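Local coordinates for protein type II 3-hydroxyacyl-CoA dehydrogenase (PDB 1UAY) that probably oxidises 3-hydroxyacyl-CoA to 3-ketoacyl-CoA with a nicotinamide cofactor in fatty acid beta-oxidation, as a tetrameric short-chain dehydrogenase, at residues E52-R55 with R56-R60; R96-E99 with V100-G104; P178-D182 with T183-Q187. One frame throughout, in Å; residues are numbered along the deposited sequence. Where two conformers were deposited one is given.

Contact 1: residues E52-R55 with R56-R60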
loop_
_atom_site.group_PDB
_atom_site.type_symbol
_atom_site.label_atom_id
_atom_site.label_comp_id
_atom_site.label_asym_id
_atom_site.label_seq_id
_atom_site.Cartn_x
_atom_site.Cartn_y
_atom_site.Cartn_z
ATOM N N GLU A 52 -7.560 31.632 -12.585
ATOM C CA GLU A 52 -7.682 32.409 -13.812
ATOM C C GLU A 52 -6.715 31.904 -14.881
ATOM O O GLU A 52 -7.068 31.839 -16.059
ATOM C CB GLU A 52 -7.427 33.897 -13.547
ATOM C CG GLU A 52 -7.316 34.735 -14.819
ATOM C CD GLU A 52 -7.143 36.217 -14.540
ATOM O OE1 GLU A 52 -6.389 36.563 -13.606
ATOM O OE2 GLU A 52 -7.752 37.034 -15.265
ATOM N N ASP A 53 -5.503 31.541 -14.469
ATOM C CA ASP A 53 -4.492 31.052 -15.404
ATOM C C ASP A 53 -4.847 29.675 -15.958
ATOM O O ASP A 53 -4.672 29.411 -17.149
ATOM C CB ASP A 53 -3.120 30.998 -14.723
ATOM C CG ASP A 53 -2.570 32.377 -14.404
ATOM O OD1 ASP A 53 -1.494 32.458 -13.771
ATOM O OD2 ASP A 53 -3.207 33.382 -14.788
ATOM N N VAL A 54 -5.339 28.793 -15.095
ATOM C CA VAL A 54 -5.717 27.461 -15.542
ATOM C C VAL A 54 -6.918 27.571 -16.480
ATOM O O VAL A 54 -6.967 26.907 -17.518
ATOM C CB VAL A 54 -6.059 26.546 -14.343
ATOM C CG1 VAL A 54 -6.523 25.183 -14.835
ATOM C CG2 VAL A 54 -4.830 26.388 -13.454
ATOM N N ARG A 55 -7.878 28.420 -16.124
ATOM C CA ARG A 55 -9.057 28.603 -16.966
ATOM C C ARG A 55 -8.669 29.126 -18.348
ATOM O O ARG A 55 -9.252 28.722 -19.355
ATOM C CB ARG A 55 -10.061 29.554 -16.297
ATOM C CG ARG A 55 -10.854 28.904 -15.164
ATOM C CD ARG A 55 -11.929 29.828 -14.594
ATOM N NE ARG A 55 -12.881 29.080 -13.772
ATOM C CZ ARG A 55 -13.000 29.187 -12.450
ATOM N NH1 ARG A 55 -12.232 30.024 -11.767
ATOM N NH2 ARG A 55 -13.887 28.439 -11.807
ATOM N N ARG A 56 -7.674 30.009 -18.403
ATOM C CA ARG A 56 -7.234 30.553 -19.681
ATOM C C ARG A 56 -6.612 29.458 -20.544
ATOM O O ARG A 56 -6.849 29.398 -21.751
ATOM C CB ARG A 56 -6.222 31.682 -19.465
ATOM C CG ARG A 56 -5.878 32.449 -20.735
ATOM C CD ARG A 56 -5.345 33.838 -20.415
ATOM N NE ARG A 56 -4.017 33.806 -19.811
ATOM C CZ ARG A 56 -2.899 33.548 -20.481
ATOM N NH1 ARG A 56 -2.947 33.298 -21.784
ATOM N NH2 ARG A 56 -1.733 33.545 -19.851
ATOM N N ALA A 57 -5.818 28.591 -19.920
ATOM C CA ALA A 57 -5.163 27.497 -20.630
ATOM C C ALA A 57 -6.169 26.457 -21.125
ATOM O O ALA A 57 -6.053 25.956 -22.245
ATOM C CB ALA A 57 -4.118 26.838 -19.725
ATOM N N VAL A 58 -7.148 26.131 -20.285
ATOM C CA VAL A 58 -8.175 25.163 -20.651
ATOM C C VAL A 58 -8.969 25.685 -21.851
ATOM O O VAL A 58 -9.201 24.959 -22.816
ATOM C CB VAL A 58 -9.125 24.894 -19.455
ATOM C CG1 VAL A 58 -10.349 24.111 -19.914
ATOM C CG2 VAL A 58 -8.380 24.120 -18.371
ATOM N N ALA A 59 -9.366 26.954 -21.800
ATOM C CA ALA A 59 -10.119 27.555 -22.896
ATOM C C ALA A 59 -9.279 27.593 -24.175
ATOM O O ALA A 59 -9.791 27.356 -25.268
ATOM C CB ALA A 59 -10.565 28.966 -22.517
ATOM N N ARG A 60 -7.989 27.892 -24.039
ATOM C CA ARG A 60 -7.106 27.943 -25.200
ATOM C C ARG A 60 -7.073 26.577 -25.886
ATOM O O ARG A 60 -7.100 26.486 -27.111
ATOM C CB ARG A 60 -5.691 28.346 -24.778
ATOM C CG ARG A 60 -4.719 28.490 -25.945
ATOM C CD ARG A 60 -5.054 29.697 -26.815
ATOM N NE ARG A 60 -4.247 29.732 -28.035
ATOM C CZ ARG A 60 -4.466 28.961 -29.095
ATOM N NH1 ARG A 60 -5.470 28.095 -29.091
ATOM N NH2 ARG A 60 -3.678 29.053 -30.161
HETATM O O HOH W 1 -4.463 34.354 -17.142
#

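Contact 2: residues R96-E99 with V100-G104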
loop_
_atom_site.group_PDB
_atom_site.type_symbol
_atom_site.label_atom_id
_atom_site.label_comp_id
_atom_site.label_asym_id
_atom_site.label_seq_id
_atom_site.Cartn_x
_atom_site.Cartn_y
_atom_site.Cartn_z
ATOM N N ARG A 96 4.021 26.454 0.503
ATOM C CA ARG A 96 4.290 26.656 -0.918
ATOM C C ARG A 96 4.319 25.342 -1.690
ATOM O O ARG A 96 3.744 25.236 -2.776
ATOM C CB ARG A 96 5.619 27.392 -1.113
ATOM C CG ARG A 96 6.002 27.600 -2.571
ATOM C CD ARG A 96 4.940 28.391 -3.323
ATOM N NE ARG A 96 5.289 28.588 -4.729
ATOM C CZ ARG A 96 4.529 29.238 -5.605
ATOM N NH1 ARG A 96 3.370 29.756 -5.224
ATOM N NH2 ARG A 96 4.924 29.370 -6.864
ATOM N N VAL A 97 4.991 24.339 -1.134
ATOM C CA VAL A 97 5.067 23.047 -1.794
ATOM C C VAL A 97 3.668 22.444 -1.933
ATOM O O VAL A 97 3.331 21.892 -2.981
ATOM C CB VAL A 97 5.986 22.080 -1.020
ATOM C CG1 VAL A 97 5.982 20.714 -1.684
ATOM C CG2 VAL A 97 7.401 22.636 -0.992
ATOM N N LEU A 98 2.850 22.556 -0.888
ATOM C CA LEU A 98 1.488 22.028 -0.940
ATOM C C LEU A 98 0.670 22.790 -1.971
ATOM O O LEU A 98 -0.095 22.200 -2.734
ATOM C CB LEU A 98 0.790 22.153 0.418
ATOM C CG LEU A 98 1.181 21.241 1.582
ATOM C CD1 LEU A 98 0.150 21.410 2.694
ATOM C CD2 LEU A 98 1.225 19.790 1.132
ATOM N N GLU A 99 0.830 24.106 -1.988
ATOM C CA GLU A 99 0.076 24.953 -2.914
ATOM C C GLU A 99 0.335 24.573 -4.377
ATOM O O GLU A 99 -0.585 24.373 -5.159
ATOM C CB GLU A 99 0.432 26.429 -2.673
ATOM C CG GLU A 99 -0.230 27.057 -1.478
ATOM C CD GLU A 99 -1.722 27.199 -1.709
ATOM O OE1 GLU A 99 -2.118 27.880 -2.650
ATOM O OE2 GLU A 99 -2.485 26.660 -0.912
ATOM N N VAL A 100 1.598 24.463 -4.767
ATOM C CA VAL A 100 1.913 24.133 -6.150
ATOM C C VAL A 100 1.640 22.681 -6.539
ATOM O O VAL A 100 0.937 22.412 -7.515
ATOM C CB VAL A 100 3.397 24.440 -6.470
ATOM C CG1 VAL A 100 3.695 24.100 -7.923
ATOM C CG2 VAL A 100 3.706 25.907 -6.187
ATOM N N ASN A 101 2.182 21.747 -5.764
ATOM C CA ASN A 101 2.049 20.327 -6.070
ATOM C C ASN A 101 0.685 19.702 -5.841
ATOM O O ASN A 101 0.242 18.867 -6.630
ATOM C CB ASN A 101 3.082 19.519 -5.279
ATOM C CG ASN A 101 4.504 19.880 -5.634
ATOM O OD1 ASN A 101 4.752 20.601 -6.601
ATOM N ND2 ASN A 101 5.452 19.369 -4.859
ATOM N N LEU A 102 0.017 20.088 -4.761
ATOM C CA LEU A 102 -1.275 19.493 -4.452
ATOM C C LEU A 102 -2.445 20.364 -4.875
ATOM O O LEU A 102 -3.287 19.927 -5.657
ATOM C CB LEU A 102 -1.350 19.169 -2.955
ATOM C CG LEU A 102 -2.616 18.501 -2.407
ATOM C CD1 LEU A 102 -3.014 17.303 -3.266
ATOM C CD2 LEU A 102 -2.360 18.067 -0.973
ATOM N N LEU A 103 -2.505 21.593 -4.373
ATOM C CA LEU A 103 -3.603 22.471 -4.746
ATOM C C LEU A 103 -3.577 22.742 -6.253
ATOM O O LEU A 103 -4.624 22.778 -6.896
ATOM C CB LEU A 103 -3.548 23.780 -3.948
ATOM C CG LEU A 103 -4.689 24.753 -4.265
ATOM C CD1 LEU A 103 -5.155 25.461 -2.997
ATOM C CD2 LEU A 103 -4.218 25.745 -5.317
ATOM N N GLY A 104 -2.385 22.921 -6.817
ATOM C CA GLY A 104 -2.279 23.160 -8.248
ATOM C C GLY A 104 -2.852 21.998 -9.045
ATOM O O GLY A 104 -3.565 22.194 -10.029
#

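Contact 3: residues P178-D182 with T183-Q187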
loop_
_atom_site.group_PDB
_atom_site.type_symbol
_atom_site.label_atom_id
_atom_site.label_comp_id
_atom_site.label_asym_id
_atom_site.label_seq_id
_atom_site.Cartn_x
_atom_site.Cartn_y
_atom_site.Cartn_z
ATOM N N PRO A 178 6.567 8.975 -10.510
ATOM C CA PRO A 178 7.939 8.788 -10.977
ATOM C C PRO A 178 8.943 8.567 -9.861
ATOM O O PRO A 178 8.772 9.052 -8.739
ATOM C CB PRO A 178 8.245 10.089 -11.721
ATOM C CG PRO A 178 6.890 10.638 -12.075
ATOM C CD PRO A 178 6.081 10.322 -10.847
ATOM N N GLY A 179 9.990 7.823 -10.197
ATOM C CA GLY A 179 11.077 7.592 -9.272
ATOM C C GLY A 179 12.057 8.721 -9.538
ATOM O O GLY A 179 11.655 9.882 -9.617
ATOM N N LEU A 180 13.331 8.396 -9.718
ATOM C CA LEU A 180 14.332 9.429 -9.953
ATOM C C LEU A 180 14.496 9.814 -11.421
ATOM O O LEU A 180 14.981 9.028 -12.236
ATOM C CB LEU A 180 15.684 8.982 -9.396
ATOM C CG LEU A 180 16.688 10.094 -9.086
ATOM C CD1 LEU A 180 16.147 10.978 -7.970
ATOM C CD2 LEU A 180 18.015 9.481 -8.669
ATOM N N PHE A 181 14.073 11.035 -11.741
ATOM C CA PHE A 181 14.178 11.597 -13.085
ATOM C C PHE A 181 14.783 12.987 -12.910
ATOM O O PHE A 181 15.036 13.424 -11.791
ATOM C CB PHE A 181 12.800 11.772 -13.742
ATOM C CG PHE A 181 12.172 10.498 -14.232
ATOM C CD1 PHE A 181 11.632 9.577 -13.341
ATOM C CD2 PHE A 181 12.078 10.244 -15.597
ATOM C CE1 PHE A 181 11.001 8.422 -13.807
ATOM C CE2 PHE A 181 11.450 9.093 -16.074
ATOM C CZ PHE A 181 10.910 8.181 -15.175
ATOM N N ASP A 182 14.999 13.684 -14.019
ATOM C CA ASP A 182 15.540 15.035 -13.972
ATOM C C ASP A 182 14.367 15.971 -13.683
ATOM O O ASP A 182 13.795 16.566 -14.594
ATOM C CB ASP A 182 16.171 15.388 -15.318
ATOM C CG ASP A 182 16.802 16.762 -15.322
ATOM O OD1 ASP A 182 17.083 17.276 -16.424
ATOM O OD2 ASP A 182 17.021 17.324 -14.226
ATOM N N THR A 183 14.012 16.088 -12.407
ATOM C CA THR A 183 12.894 16.921 -11.982
ATOM C C THR A 183 13.307 17.847 -10.839
ATOM O O THR A 183 14.439 17.781 -10.360
ATOM C CB THR A 183 11.730 16.044 -11.491
ATOM O OG1 THR A 183 12.128 15.354 -10.299
ATOM C CG2 THR A 183 11.347 15.024 -12.555
ATOM N N PRO A 184 12.394 18.727 -10.389
ATOM C CA PRO A 184 12.721 19.642 -9.291
ATOM C C PRO A 184 13.283 18.914 -8.070
ATOM O O PRO A 184 14.089 19.468 -7.323
ATOM C CB PRO A 184 11.384 20.314 -9.001
ATOM C CG PRO A 184 10.776 20.411 -10.361
ATOM C CD PRO A 184 11.064 19.040 -10.947
ATOM N N LEU A 185 12.854 17.671 -7.871
ATOM C CA LEU A 185 13.326 16.873 -6.744
ATOM C C LEU A 185 14.843 16.730 -6.817
ATOM O O LEU A 185 15.556 17.037 -5.861
ATOM C CB LEU A 185 12.670 15.486 -6.765
ATOM C CG LEU A 185 13.014 14.469 -5.666
ATOM C CD1 LEU A 185 12.050 13.297 -5.753
ATOM C CD2 LEU A 185 14.449 13.985 -5.809
ATOM N N LEU A 186 15.326 16.259 -7.962
ATOM C CA LEU A 186 16.754 16.058 -8.182
ATOM C C LEU A 186 17.500 17.383 -8.303
ATOM O O LEU A 186 18.595 17.546 -7.764
ATOM C CB LEU A 186 16.971 15.238 -9.457
ATOM C CG LEU A 186 18.414 14.869 -9.815
ATOM C CD1 LEU A 186 18.945 13.855 -8.809
ATOM C CD2 LEU A 186 18.462 14.293 -11.222
ATOM N N GLN A 187 16.898 18.324 -9.018
ATOM C CA GLN A 187 17.492 19.636 -9.247
ATOM C C GLN A 187 17.825 20.409 -7.973
ATOM O O GLN A 187 18.724 21.254 -7.971
ATOM C CB GLN A 187 16.561 20.460 -10.141
ATOM C CG GLN A 187 16.528 19.974 -11.587
ATOM C CD GLN A 187 15.224 20.298 -12.292
ATOM O OE1 GLN A 187 14.565 21.290 -11.981
ATOM N NE2 GLN A 187 14.853 19.466 -13.260
HETATM O O HOH W 2 12.584 12.709 -9.917
#

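Contact 1: residues E52-R55 with R56-R60
Val54 and Val58, one turn apart on the amphipathic helix 51-64 of a Rossmann-type fold, send their side chains obliquely past one another, and CG1 of Val54 lies 4.1 Å from CG2 of Val58. Both valines have CG1 anti to N (chi1 177° in Val54). Val54 offers that branch forward, and Val58 answers with its other branch, CG2, which lies beside its N on the side of the preceding turn, 3.2 Å from the carbonyl O of Val54. Beta-branched valines suit this buried face, which packs on Leu111 and Ala115 of helix 91-116 and on Leu6 of strand 4-8. Ala57, small enough for a helix to lie close to a sheet, rests against Leu6, Leu32 and Val44. The outer face is polar. Arg56 runs out from the helix as far as CD and then bends at chi3 (70°), turning its guanidinium so that a water sits at the edge, in plane. That water accepts from NE of Arg56 at 2.8 Å and donates to OD2 of Asp53 at 2.8 Å, bridging two opposite charges that do not touch. The other carboxylate oxygen of Asp53, OD1, takes the backbone N-H of Asp47, a residue of the adenosine pocket, so this aspartate ties the helix to a residue of that pocket. Arg55 extends outward to pack on Pro88 of a second subunit. Regular i to i+4 bonds run beneath these side chains, among them Val58 N to Val54 O at 2.9 Å, with an N-H...O angle of 163°.

Contact 2: residues R96-E99 with V100-G104
The guanidinium of Arg96 carries CG2 of Val100 over the centre of one face, 3.4 Å above the plane. A bend at chi2 (59°) turns the arginine forward, toward the next turn, bringing NE to 3.4 Å from CG2 of Val100. The amide of Asn101 is the other flat group: its ND2 comes 3.5 Å from CG1 of Val97, while its polar atoms look elsewhere, OD1 to the N-H of Val76 and ND2 to the hydroxyl of Ser151. An asparagine can serve both an N-H and a hydroxyl from one buried amide, and here it joins its helix to the loop after strand 67-72 and to helix 146-166. Helix 91-116 is the long interface helix of the short-chain dehydrogenase fold; Leu98 and Leu102 pack reciprocally on Leu102 and Leu98 of a second subunit, and Val100 also touches the bound adenosine. Within this stretch the helix widens into a pi-type turn. The carbonyl O of Leu98 consequently accepts two N-H groups, from Leu102 at 2.9 Å and from Leu103 at 3.0 Å, the latter nearly along the C=O axis. Gly104 N likewise reaches back five residues, to O of Glu99 at 2.8 Å. Glu99 and Leu103 lie side by side and point the same way; in the conformer described, OE2 of Glu99 stands 3.6 Å from CD1 of Leu103.

Contact 3: residues P178-D182 with T183-Q187
Leu180 meets Leu185 and Leu186 at about a right angle to each; in the conformer described, one of its methyls, CD1, stands 4.1 Å from both CD2 of Leu185 and CD1 of Leu186. This is the packed side of the turn: Leu207, Leu197 and Ala198 also close on Leu180, so branched apolar chains suit it. CB of Leu186 lies 3.5 Å from O of Phe181, whose ring leads away to pack on Leu14 and on Met225 of a third subunit. The link between strand 171-178 and the short helix 184-187 follows the Pro-Gly of the short-chain dehydrogenase fold, where the chain turns beside the cofactor site. It bends sharply at Asp182, the centre of an inverse gamma turn with a weak bond from Thr183 N to Phe181 O. Thr183 is the N-cap, and its OG1, set between backbone N and carbonyl carbon (chi1 66°), meets a water at 2.7 Å that also bridges Gly179 O and Phe181 N. On the sparser, exposed side the extended Gln187 chain brings NE2 to within 3.2 Å of OD2 of Asp182; the N-H points straight (164°), but arrives from above the carboxylate plane, the two planes being 78° apart. The carboxylate can take this N-H and still be hydrated, so the bond probably spans the turn without fixing it rigidly.

In the fold
Contact 2 is the most buried of the three and holds a residue of the adenosine pocket; contacts 1 and 3 are partly buried and lie on opposite sides of the chain's centre, their centres about 27 Å apart. Contacts 1 and 2 each lie within a single helix, 51-64 and 91-116 respectively, and these helices pack together. Contact 3 instead joins a loop to a short helix. Each also has a neighbour in another subunit. Their chemistry differs: a water between an arginine and an aspartate in 52-60; an arginine-valine pair, a hydrogen-bonded asparagine and interface leucines in 96-104; a leucine cluster beside a water held by the N-cap threonine in 178-187.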